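Local coordinates for FdxN element excision controlling factor protein (Anabaena variabilis, PDB 2OKF), which probably binds nucleic acid and takes part, as a XisH protein of the PD-(D/E)XK nuclease clan, in controlling excision of the fdxN DNA element, at residues L28-V32 with A86-E91. Sequence-based numbering, arbitrary orientation.
Sequences LTISV and ALRKVE
Ile30 and Val32 press into the flank of the C-terminal part of helix 69-90, between Ala86, Leu87 and Val90. In this XisH protein of the PD-(D/E)XK clan, that helix packs beside the mixed sheet, and residues 28-32 run past its C-terminal part as an extended piece leading into the small hairpin of strands 31-32 and 35-36. Leu28, Ile30 and Val32 all face the helix, while Ser31 turns outward.

Ala86 makes a hollow in the helix surface, and its single methyl takes two branches: Ile30 CG2 lies 3.8 Å from Ala86 CB, and Val32 CG1 sits 3.9 Å from the same atom. Ile30 divides its two arms between different targets. With CG1 anti to the carbonyl carbon (chi1 -49°), its longer arm reaches across Leu87 at roughly a right angle, and CD1 meets Leu87 CD2 at 3.9 Å. Leu28 adds a second, looser contact to the same methyl, its CD2 4.3 Å from Leu87 CD2, and both leucines also touch Ala57 on strand 54-60, which ties the patch to the main sheet.

Val90 is the bump, near where the helix gives way to the next strand. Its CG2 enters beside Val32, 3.7 Å from Val32 CB, the two side chains running antiparallel, side by side; Phe113 of the second subunit packs on Val32 and Ala86, so the hydrophobic patch continues into the dimer interface.

Beyond Val90, the carboxylate of Glu91, in a salt bridge with Arg94, comes up toward the end of Leu28. The closing turn is gripped at Leu87 O, which accepts from both Val90 N at 3.1 Å and Glu91 N at 2.8 Å.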
# COMPACT_ATOMS: atom_id res chain seq x y z
N LEU A 28 16.48 9.65 -3.12
CA LEU A 28 17.15 8.37 -3.09
C LEU A 28 16.41 7.57 -4.17
O LEU A 28 15.22 7.31 -4.02
CB LEU A 28 16.95 7.68 -1.74
CG LEU A 28 17.44 6.24 -1.68
CD1 LEU A 28 18.92 6.13 -1.91
CD2 LEU A 28 17.03 5.71 -0.31
N THR A 29 17.11 7.17 -5.21
CA THR A 29 16.47 6.38 -6.28
C THR A 29 16.76 4.92 -6.06
O THR A 29 17.86 4.55 -5.64
CB THR A 29 16.90 6.81 -7.67
OG1 THR A 29 18.34 6.79 -7.76
CG2 THR A 29 16.37 8.24 -7.94
N ILE A 30 15.76 4.08 -6.33
CA ILE A 30 15.88 2.65 -6.13
C ILE A 30 15.46 1.92 -7.42
O ILE A 30 14.34 2.11 -7.90
CB ILE A 30 14.99 2.18 -4.95
CG1 ILE A 30 15.20 3.06 -3.72
CG2 ILE A 30 15.26 0.69 -4.60
CD1 ILE A 30 14.20 2.81 -2.61
N SER A 31 16.36 1.13 -7.97
CA SER A 31 16.03 0.31 -9.14
C SER A 31 16.32 -1.14 -8.80
O SER A 31 17.42 -1.48 -8.40
CB SER A 31 16.84 0.75 -10.36
OG SER A 31 16.38 2.01 -10.83
N VAL A 32 15.33 -2.02 -8.90
CA VAL A 32 15.60 -3.40 -8.59
C VAL A 32 14.55 -4.30 -9.21
O VAL A 32 13.38 -3.92 -9.33
CB VAL A 32 15.69 -3.66 -7.06
CG1 VAL A 32 14.37 -3.46 -6.42
CG2 VAL A 32 16.20 -5.09 -6.77
N ALA A 86 12.18 -3.36 -1.41
CA ALA A 86 13.24 -3.07 -2.37
C ALA A 86 14.57 -2.77 -1.63
O ALA A 86 15.62 -3.26 -2.02
CB ALA A 86 12.84 -1.90 -3.25
N LEU A 87 14.52 -1.96 -0.59
CA LEU A 87 15.73 -1.61 0.14
C LEU A 87 16.42 -2.84 0.76
O LEU A 87 17.63 -2.87 0.83
CB LEU A 87 15.44 -0.56 1.22
CG LEU A 87 15.20 0.81 0.63
CD1 LEU A 87 14.59 1.76 1.70
CD2 LEU A 87 16.54 1.42 0.13
N ARG A 88 15.66 -3.82 1.22
CA ARG A 88 16.25 -5.03 1.75
C ARG A 88 17.22 -5.64 0.75
O ARG A 88 18.24 -6.16 1.13
CB ARG A 88 15.22 -6.12 2.05
CG ARG A 88 14.48 -5.94 3.25
CD ARG A 88 13.60 -7.18 3.50
NE ARG A 88 12.63 -6.72 4.43
CZ ARG A 88 11.41 -7.21 4.56
NH1 ARG A 88 10.95 -8.23 3.85
NH2 ARG A 88 10.64 -6.63 5.49
N LYS A 89 16.83 -5.62 -0.52
CA LYS A 89 17.57 -6.25 -1.60
C LYS A 89 18.56 -5.34 -2.32
O LYS A 89 19.27 -5.79 -3.25
CB LYS A 89 16.56 -6.84 -2.57
CG LYS A 89 15.55 -7.82 -1.91
CD LYS A 89 16.18 -9.12 -1.49
CE LYS A 89 15.12 -10.09 -0.95
NZ LYS A 89 14.63 -9.76 0.46
N VAL A 90 18.69 -4.09 -1.86
CA VAL A 90 19.59 -3.13 -2.47
C VAL A 90 20.53 -2.45 -1.45
O VAL A 90 21.74 -2.38 -1.65
CB VAL A 90 18.79 -2.07 -3.25
CG1 VAL A 90 19.75 -1.07 -3.87
CG2 VAL A 90 18.01 -2.73 -4.35
N GLU A 91 19.97 -1.96 -0.36
CA GLU A 91 20.74 -1.31 0.68
C GLU A 91 20.17 -1.75 2.05
O GLU A 91 19.43 -1.04 2.73
CB GLU A 91 20.70 0.20 0.47
CG GLU A 91 21.80 0.90 1.19
CD GLU A 91 21.86 2.36 0.87
OE1 GLU A 91 20.88 2.90 0.25
OE2 GLU A 91 22.91 2.94 1.24